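Local coordinates for peptide-binding protein (Photobacterium damsela subsp. piscicida, PDB 6SQX), which is a secreted NlpC/P60 endopeptidase that cleaves the peptidoglycan of potentially competing bacteria, probably through a cysteine-type mechanism, at residues Y175-A180 / G316-N321; T31-H36 / Q304-I309; G170-Y175 / M311-G316. One frame throughout, in Å; residues are numbered along the deposited sequence.

Interaction 1. Residues Y175-A180 / G316-N321. With EDO (1,2-ethanediol), chain P.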
# COMPACT_ATOMS: atom_id res chain seq x y z
N TYR A 175 2.45 2.79 -14.93
CA TYR A 175 1.43 3.64 -14.33
C TYR A 175 0.04 3.02 -14.32
O TYR A 175 -0.84 3.54 -13.62
CB TYR A 175 1.45 5.03 -15.00
CG TYR A 175 2.72 5.75 -14.60
CD1 TYR A 175 2.89 6.23 -13.29
CD2 TYR A 175 3.80 5.83 -15.47
CE1 TYR A 175 4.11 6.84 -12.91
CE2 TYR A 175 4.99 6.44 -15.10
CZ TYR A 175 5.13 6.93 -13.81
OH TYR A 175 6.32 7.53 -13.44
N ILE A 176 -0.16 1.91 -15.05
CA ILE A 176 -1.42 1.16 -14.97
C ILE A 176 -1.54 0.42 -13.64
O ILE A 176 -2.65 0.07 -13.22
CB ILE A 176 -1.55 0.17 -16.14
CG1 ILE A 176 -1.31 0.87 -17.49
CG2 ILE A 176 -2.90 -0.56 -16.12
CD1 ILE A 176 -2.24 2.01 -17.76
N GLN A 177 -0.42 0.18 -12.96
CA GLN A 177 -0.43 -0.63 -11.75
C GLN A 177 -0.87 0.21 -10.54
O GLN A 177 -0.24 1.23 -10.23
CB GLN A 177 0.98 -1.19 -11.53
CG GLN A 177 1.09 -2.08 -10.24
CD GLN A 177 -0.02 -3.17 -10.18
OE1 GLN A 177 -0.37 -3.79 -11.22
NE2 GLN A 177 -0.61 -3.37 -8.97
N LEU A 178 -1.93 -0.22 -9.84
CA LEU A 178 -2.47 0.60 -8.76
C LEU A 178 -2.25 0.04 -7.36
O LEU A 178 -1.82 0.78 -6.45
CB LEU A 178 -3.97 0.78 -8.94
CG LEU A 178 -4.38 1.56 -10.18
CD1 LEU A 178 -5.92 1.71 -10.21
CD2 LEU A 178 -3.71 2.96 -10.27
N SER A 179 -2.60 -1.23 -7.12
CA SER A 179 -2.56 -1.78 -5.77
C SER A 179 -2.38 -3.29 -5.84
O SER A 179 -2.63 -3.91 -6.88
CB SER A 179 -3.86 -1.52 -5.01
OG SER A 179 -4.06 -0.11 -4.90
N ALA A 180 -2.01 -3.89 -4.70
CA ALA A 180 -1.98 -5.34 -4.57
C ALA A 180 -2.97 -5.72 -3.48
O ALA A 180 -2.79 -5.34 -2.31
CB ALA A 180 -0.58 -5.80 -4.14
N GLY A 316 2.95 1.01 -7.04
CA GLY A 316 1.58 0.51 -7.16
C GLY A 316 1.38 -0.93 -6.69
O GLY A 316 0.36 -1.55 -7.01
N GLY A 317 2.34 -1.51 -5.95
CA GLY A 317 2.25 -2.92 -5.61
C GLY A 317 2.72 -3.85 -6.72
O GLY A 317 2.43 -5.06 -6.66
N MET A 318 3.46 -3.32 -7.70
CA MET A 318 3.98 -4.10 -8.82
C MET A 318 4.61 -5.41 -8.36
O MET A 318 5.53 -5.43 -7.53
CB MET A 318 5.03 -3.30 -9.61
CG MET A 318 5.40 -3.85 -10.98
SD MET A 318 4.12 -3.52 -12.21
CE MET A 318 5.05 -3.89 -13.73
N ASP A 319 4.14 -6.50 -8.95
CA ASP A 319 4.68 -7.84 -8.69
C ASP A 319 4.56 -8.23 -7.22
O ASP A 319 5.31 -9.11 -6.74
CB ASP A 319 6.11 -7.97 -9.21
CG ASP A 319 6.15 -8.01 -10.73
OD1 ASP A 319 5.31 -8.73 -11.32
OD2 ASP A 319 7.01 -7.33 -11.37
N PHE A 320 3.59 -7.64 -6.50
CA PHE A 320 3.29 -7.95 -5.11
C PHE A 320 4.35 -7.45 -4.14
O PHE A 320 4.33 -7.82 -2.96
CB PHE A 320 2.91 -9.42 -4.90
CG PHE A 320 1.72 -9.82 -5.74
CD1 PHE A 320 0.45 -9.40 -5.38
CD2 PHE A 320 1.88 -10.55 -6.91
CE1 PHE A 320 -0.68 -9.75 -6.15
CE2 PHE A 320 0.77 -10.93 -7.70
CZ PHE A 320 -0.52 -10.54 -7.32
N ASN A 321 5.21 -6.55 -4.62
CA ASN A 321 6.13 -5.80 -3.77
C ASN A 321 5.56 -4.40 -3.52
O ASN A 321 5.08 -3.76 -4.46
CB ASN A 321 7.52 -5.69 -4.43
CG ASN A 321 8.20 -7.04 -4.54
OD1 ASN A 321 8.07 -7.89 -3.64
ND2 ASN A 321 8.87 -7.27 -5.66
C1 EDO P . 7.32 8.41 -9.64
O1 EDO P . 6.07 8.45 -10.32
C2 EDO P . 8.32 8.02 -10.71
O2 EDO P . 9.66 8.13 -10.20
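Leu-178 and Gly-316 bring the two backbones to 4.4 Å, CA to CA, where strand 177-181 of the SH3 domain is met by a glycine-rich turn of the NlpC/P60 domain. At this point the strand is not straight: a classic beta bulge sets Leu-178 and Ser-179 together opposite Val-151 of strand 149-152. The approach can be this close because Gly-316 and Gly-317, both with positive phi, carry no side chains: a CB on the first would collide with Gln-177 O, and one on the second with Ala-180 N. It is Gly-316 O that meets the strand.

One side chain turns this proximity into a bond. Gln-177 runs out with CG opposite its backbone N (chi1 -180°) and then bends at chi2, which folds the amide over the turn. Its NE2 donates to Gly-316 O at 2.8 Å, nearly straight at 165°. The acceptor lies in the amide plane of Gln-177, yet the donor sits above the carbonyl plane of Gly-316, 39° out of it, and not on a lone pair. The other end of the amide, OE1, is held by Arg-152, so the rotation of the group is fixed from both sides. The CG methylene rests 3.7 Å from Met-318 N.

Farther along the strand, Ala-180 CB meets Phe-320 CD1 at 3.9 Å, approaching the ring obliquely. The turn that presents Phe-320 is closed by its own N bonding Gly-317 O. At the other end, Tyr-175 touches an ethanediol molecule by a long hydrogen bond, 3.3 Å from O1 to OH, the hydroxyl being bonded also to Glu-169.

Gly-316 N is bonded to Asp-323, next to the oxidised cysteine at position 324; a buried amide from the SH3 domain thus satisfies the carbonyl of a residue anchored beside that cysteine.

Interaction 2. Residues T31-H36 / Q304-I309. With EDO (1,2-ethanediol), chain O.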
# COMPACT_ATOMS: atom_id res chain seq x y z
N THR A 31 21.50 0.31 10.94
CA THR A 31 21.27 -1.10 11.23
C THR A 31 19.85 -1.52 10.83
O THR A 31 18.88 -0.87 11.24
CB THR A 31 21.47 -1.33 12.72
OG1 THR A 31 22.83 -1.01 13.06
CG2 THR A 31 21.24 -2.78 13.12
N GLN A 32 19.74 -2.62 10.09
CA GLN A 32 18.44 -3.11 9.60
C GLN A 32 17.84 -4.12 10.60
O GLN A 32 17.72 -5.33 10.34
CB GLN A 32 18.58 -3.69 8.20
CG GLN A 32 19.02 -2.64 7.21
CD GLN A 32 18.07 -1.42 7.24
OE1 GLN A 32 16.86 -1.59 7.12
NE2 GLN A 32 18.62 -0.22 7.43
N ASP A 33 17.44 -3.59 11.76
CA ASP A 33 16.78 -4.41 12.77
C ASP A 33 15.99 -3.45 13.65
O ASP A 33 16.58 -2.61 14.33
CB ASP A 33 17.83 -5.17 13.58
CG ASP A 33 17.21 -6.08 14.65
OD1 ASP A 33 15.99 -6.04 14.92
OD2 ASP A 33 17.95 -6.89 15.25
N ALA A 34 14.66 -3.56 13.62
CA ALA A 34 13.84 -2.63 14.37
C ALA A 34 14.15 -2.68 15.85
O ALA A 34 13.93 -1.70 16.57
CB ALA A 34 12.35 -2.93 14.14
N PHE A 35 14.68 -3.80 16.35
CA PHE A 35 14.94 -3.87 17.78
C PHE A 35 16.10 -2.98 18.21
O PHE A 35 16.24 -2.72 19.40
CB PHE A 35 15.23 -5.32 18.21
CG PHE A 35 13.99 -6.19 18.28
CD1 PHE A 35 13.10 -6.04 19.32
CD2 PHE A 35 13.72 -7.12 17.31
CE1 PHE A 35 11.97 -6.82 19.41
CE2 PHE A 35 12.57 -7.91 17.38
CZ PHE A 35 11.69 -7.74 18.44
N HIS A 36 16.93 -2.54 17.25
CA HIS A 36 18.02 -1.61 17.56
C HIS A 36 17.49 -0.25 18.01
O HIS A 36 18.22 0.53 18.65
CB HIS A 36 18.90 -1.46 16.32
CG HIS A 36 20.19 -0.74 16.55
ND1 HIS A 36 21.28 -1.35 17.15
CD2 HIS A 36 20.59 0.51 16.22
CE1 HIS A 36 22.28 -0.49 17.19
NE2 HIS A 36 21.89 0.65 16.64
N GLN A 304 7.39 -7.60 12.65
CA GLN A 304 6.75 -7.38 11.36
C GLN A 304 7.57 -6.44 10.49
O GLN A 304 7.76 -6.70 9.29
CB GLN A 304 5.34 -6.84 11.57
CG GLN A 304 4.45 -7.88 12.20
CD GLN A 304 4.31 -9.09 11.31
OE1 GLN A 304 3.87 -8.99 10.16
NE2 GLN A 304 4.75 -10.27 11.83
N ILE A 305 8.08 -5.35 11.08
CA ILE A 305 9.00 -4.47 10.34
C ILE A 305 10.17 -5.26 9.77
O ILE A 305 10.51 -5.16 8.59
CB ILE A 305 9.47 -3.32 11.24
CG1 ILE A 305 8.35 -2.27 11.37
CG2 ILE A 305 10.76 -2.69 10.71
CD1 ILE A 305 8.61 -1.27 12.46
N ASN A 306 10.78 -6.10 10.61
CA ASN A 306 11.94 -6.86 10.16
C ASN A 306 11.59 -7.77 8.99
O ASN A 306 12.45 -8.03 8.13
CB ASN A 306 12.50 -7.66 11.33
CG ASN A 306 13.36 -6.80 12.26
OD1 ASN A 306 13.58 -5.61 11.97
ND2 ASN A 306 13.83 -7.37 13.39
N ASN A 307 10.37 -8.31 8.96
CA ASN A 307 9.98 -9.21 7.87
C ASN A 307 9.85 -8.49 6.52
O ASN A 307 9.88 -9.16 5.47
CB ASN A 307 8.65 -9.90 8.16
CG ASN A 307 8.76 -10.95 9.25
OD1 ASN A 307 9.86 -11.42 9.59
ND2 ASN A 307 7.63 -11.35 9.77
N TYR A 308 9.66 -7.16 6.53
CA TYR A 308 9.54 -6.42 5.27
C TYR A 308 10.85 -5.88 4.75
O TYR A 308 10.94 -5.55 3.55
CB TYR A 308 8.55 -5.22 5.40
CG TYR A 308 7.12 -5.67 5.59
CD1 TYR A 308 6.42 -6.27 4.54
CD2 TYR A 308 6.46 -5.46 6.81
CE1 TYR A 308 5.11 -6.72 4.71
CE2 TYR A 308 5.14 -5.91 7.01
CZ TYR A 308 4.48 -6.52 5.96
OH TYR A 308 3.19 -6.97 6.13
N ILE A 309 11.86 -5.74 5.63
CA ILE A 309 13.11 -5.14 5.21
C ILE A 309 13.71 -5.96 4.08
O ILE A 309 13.76 -7.20 4.15
CB ILE A 309 14.08 -5.02 6.39
CG1 ILE A 309 13.54 -4.01 7.44
CG2 ILE A 309 15.50 -4.68 5.89
CD1 ILE A 309 14.38 -3.90 8.75
C1 EDO O . 22.61 3.52 14.21
O1 EDO O . 22.18 3.65 15.56
C2 EDO O . 22.19 2.17 13.67
O2 EDO O . 23.18 1.79 12.77
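The carboxylate of Asp-33 is approached at OD1 on its two opposite faces, by Asn-306 ND2 on one and by Phe-35 N on the other. Asn-306 ND2 donates at 3.0 Å to Asp-33 OD1, which stays close to the amide's own plane although the two planes stand 67° apart. The bond from Phe-35 N to Asp-33 OD1, also 3.0 Å, makes an Asx turn leading into the short 3-10 segment. Near the Phe-35 ring, ND2 of Asn-306 lies obliquely, and the His-36 ring has Thr-31 OG1 over one face and ethanediol O1 at its edge.

The Asn-306 amide works in both directions: its OD1 takes Ala-34 N at 2.8 Å, in the carbonyl plane, on a lone pair and almost straight at 174°. Next to this polar pair, Ala-34 CB packs on Ile-305 CG2 at 3.8 Å. Beyond it, Ile-309 CG2 comes 3.6 Å from Gln-32 OE1, the amide NE2 of Gln-32 being bonded to Ile-439 O.

One asparagine on helix 298-308 therefore reads both an acceptor and a donor of the N-terminal loop, and the negative charge of Asp-33 is probably eased by its two N-H donors.

Interaction 3. Residues G170-Y175 / M311-G316; sequences GYPFDY and MPYGWG. With EDO (1,2-ethanediol), chain P.
Trp-315 leaves the chain with CG opposite its backbone N (chi1 173°), which swings the indole toward the loop 170-175, and Phe-173 answers with CG beside its own N (chi1 -64°), so that its ring reaches over the indole. The two side chains cross at about a right angle, and the Phe-173 ring and the five-membered ring of the indole are inclined at 45° in an oblique contact: Phe-173 CD1 stands 3.3 Å above the indole plane, toward the rim, and CE1 is 3.7 Å from Trp-315 CE3. On that same indole face lie Tyr-175 CE1 and O1 of the ethanediol, whose C2 in turn covers one face of the Phe-173 ring at 3.5 Å; Pro-172 CG occupies the opposite face of that ring.

Four rings, Phe-173, Tyr-175, Tyr-313 and Trp-315, make up this aromatic cluster, which joins the SH3 domain to the NlpC/P60 domain. The run from Pro-312 to Gly-317, Pro-Tyr-Gly-Trp-Gly-Gly, is of the kind that precedes the Asp-Cys-Ser-Gly motif in this family. Tyr-313 OH is bonded to the cysteinesulfonic acid at position 324, so the ring that Phe-173 touches, CZ to Tyr-313 CE1 at 3.8 Å, is itself tied to that residue.

Pro-172, which follows a cis peptide bond, comes to the Tyr-313 ring at its edge, CG lying 3.9 Å from Tyr-313 CD1. Phe-173 sits at the centre of an inverse gamma turn, closed by a weak bond from Asp-174 N to Pro-172 O. Asp-174 O lies at the edge of the indole, in its plane, 3.4 Å from Trp-315 CD1. The indole N-H is satisfied by a water, 2.9 Å from NE1, which donates in turn to Tyr-175 O.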
# COMPACT_ATOMS: atom_id res chain seq x y z
N GLY A 170 10.58 3.67 -16.32
CA GLY A 170 10.80 2.24 -16.53
C GLY A 170 10.36 1.49 -15.29
O GLY A 170 9.77 2.04 -14.34
N TYR A 171 10.67 0.19 -15.28
CA TYR A 171 10.23 -0.68 -14.20
C TYR A 171 10.78 -0.16 -12.87
O TYR A 171 11.94 0.26 -12.80
CB TYR A 171 10.72 -2.12 -14.47
CG TYR A 171 10.24 -3.10 -13.45
CD1 TYR A 171 9.04 -3.78 -13.60
CD2 TYR A 171 11.01 -3.38 -12.31
CE1 TYR A 171 8.59 -4.72 -12.64
CE2 TYR A 171 10.57 -4.27 -11.35
CZ TYR A 171 9.36 -4.94 -11.51
OH TYR A 171 8.94 -5.83 -10.53
N PRO A 172 9.97 -0.16 -11.79
CA PRO A 172 8.63 -0.74 -11.66
C PRO A 172 7.49 0.26 -11.94
O PRO A 172 6.33 -0.03 -11.58
CB PRO A 172 8.58 -1.17 -10.17
CG PRO A 172 9.39 -0.03 -9.44
CD PRO A 172 10.54 0.20 -10.46
N PHE A 173 7.81 1.41 -12.54
CA PHE A 173 6.84 2.51 -12.69
C PHE A 173 5.94 2.31 -13.92
O PHE A 173 5.92 3.12 -14.86
CB PHE A 173 7.60 3.82 -12.74
CG PHE A 173 8.32 4.13 -11.46
CD1 PHE A 173 7.62 4.57 -10.33
CD2 PHE A 173 9.70 3.87 -11.33
CE1 PHE A 173 8.28 4.80 -9.11
CE2 PHE A 173 10.36 4.12 -10.12
CZ PHE A 173 9.65 4.56 -9.00
N ASP A 174 5.17 1.21 -13.87
CA ASP A 174 4.07 0.98 -14.80
C ASP A 174 2.86 1.72 -14.25
O ASP A 174 2.31 1.33 -13.23
CB ASP A 174 3.79 -0.53 -14.83
CG ASP A 174 2.51 -0.90 -15.58
OD1 ASP A 174 1.87 0.00 -16.19
OD2 ASP A 174 2.14 -2.09 -15.57
N TYR A 175 2.45 2.79 -14.93
CA TYR A 175 1.43 3.64 -14.33
C TYR A 175 0.04 3.02 -14.32
O TYR A 175 -0.84 3.54 -13.62
CB TYR A 175 1.45 5.03 -15.00
CG TYR A 175 2.72 5.75 -14.60
CD1 TYR A 175 2.89 6.23 -13.29
CD2 TYR A 175 3.80 5.83 -15.47
CE1 TYR A 175 4.11 6.84 -12.91
CE2 TYR A 175 4.99 6.44 -15.10
CZ TYR A 175 5.13 6.93 -13.81
OH TYR A 175 6.32 7.53 -13.44
N MET A 311 12.35 -6.06 1.04
CA MET A 311 11.39 -6.24 -0.04
C MET A 311 11.63 -5.19 -1.13
O MET A 311 11.77 -4.01 -0.82
CB MET A 311 10.01 -6.01 0.55
CG MET A 311 8.92 -6.01 -0.51
SD MET A 311 7.22 -5.96 0.14
CE MET A 311 7.26 -4.48 1.18
N PRO A 312 11.75 -5.59 -2.39
CA PRO A 312 11.95 -4.59 -3.45
C PRO A 312 10.83 -3.56 -3.46
O PRO A 312 9.68 -3.85 -3.10
CB PRO A 312 11.93 -5.41 -4.75
CG PRO A 312 12.24 -6.83 -4.32
CD PRO A 312 11.68 -6.97 -2.92
N TYR A 313 11.17 -2.34 -3.89
CA TYR A 313 10.17 -1.29 -4.11
C TYR A 313 9.35 -1.65 -5.35
O TYR A 313 9.88 -1.76 -6.46
CB TYR A 313 10.89 0.03 -4.35
CG TYR A 313 9.93 1.20 -4.57
CD1 TYR A 313 9.39 1.47 -5.85
CD2 TYR A 313 9.53 1.99 -3.49
CE1 TYR A 313 8.51 2.52 -6.04
CE2 TYR A 313 8.64 3.04 -3.67
CZ TYR A 313 8.14 3.27 -4.94
OH TYR A 313 7.23 4.34 -5.15
N GLY A 314 8.03 -1.76 -5.16
CA GLY A 314 7.13 -2.00 -6.28
C GLY A 314 6.11 -0.87 -6.41
O GLY A 314 5.17 -0.80 -5.61
N TRP A 315 6.29 0.01 -7.42
CA TRP A 315 5.30 1.06 -7.66
C TRP A 315 3.91 0.45 -7.77
O TRP A 315 3.69 -0.49 -8.53
CB TRP A 315 5.64 1.80 -8.97
CG TRP A 315 4.56 2.77 -9.34
CD1 TRP A 315 3.62 2.61 -10.31
CD2 TRP A 315 4.32 4.04 -8.73
NE1 TRP A 315 2.79 3.71 -10.32
CE2 TRP A 315 3.19 4.59 -9.35
CE3 TRP A 315 4.92 4.74 -7.68
CZ2 TRP A 315 2.69 5.87 -9.03
CZ3 TRP A 315 4.44 5.99 -7.35
CH2 TRP A 315 3.31 6.54 -8.00
N GLY A 316 2.95 1.01 -7.04
CA GLY A 316 1.58 0.51 -7.16
C GLY A 316 1.38 -0.93 -6.69
O GLY A 316 0.36 -1.55 -7.01
C1 EDO P . 7.32 8.41 -9.64
O1 EDO P . 6.07 8.45 -10.32
C2 EDO P . 8.32 8.02 -10.71
O2 EDO P . 9.66 8.13 -10.20
O HOH W 1 -0.04 3.90 -11.10

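From the N terminus, the first segment to be used is 31-36, and its partner 304-309 lies on helix 298-308, far along the chain, so interaction 2 closes the longest loop, of 267 intervening residues. Within that span, 170-175 and then 175-180 wait for partners lying beyond 309: interaction 3 uses 311-316 and interaction 1 uses 316-321. All three closures therefore cross. Interactions 1 and 3 share Tyr-175 and Gly-316 and are about 7 Å apart between centres, forming one continuous seam between SH3 and NlpC/P60 domains, where Asp-319 also meets Tyr-171. Interaction 2, about 23 Å from interaction 1 between centres, fastens the N-terminal loop to helix 298-308.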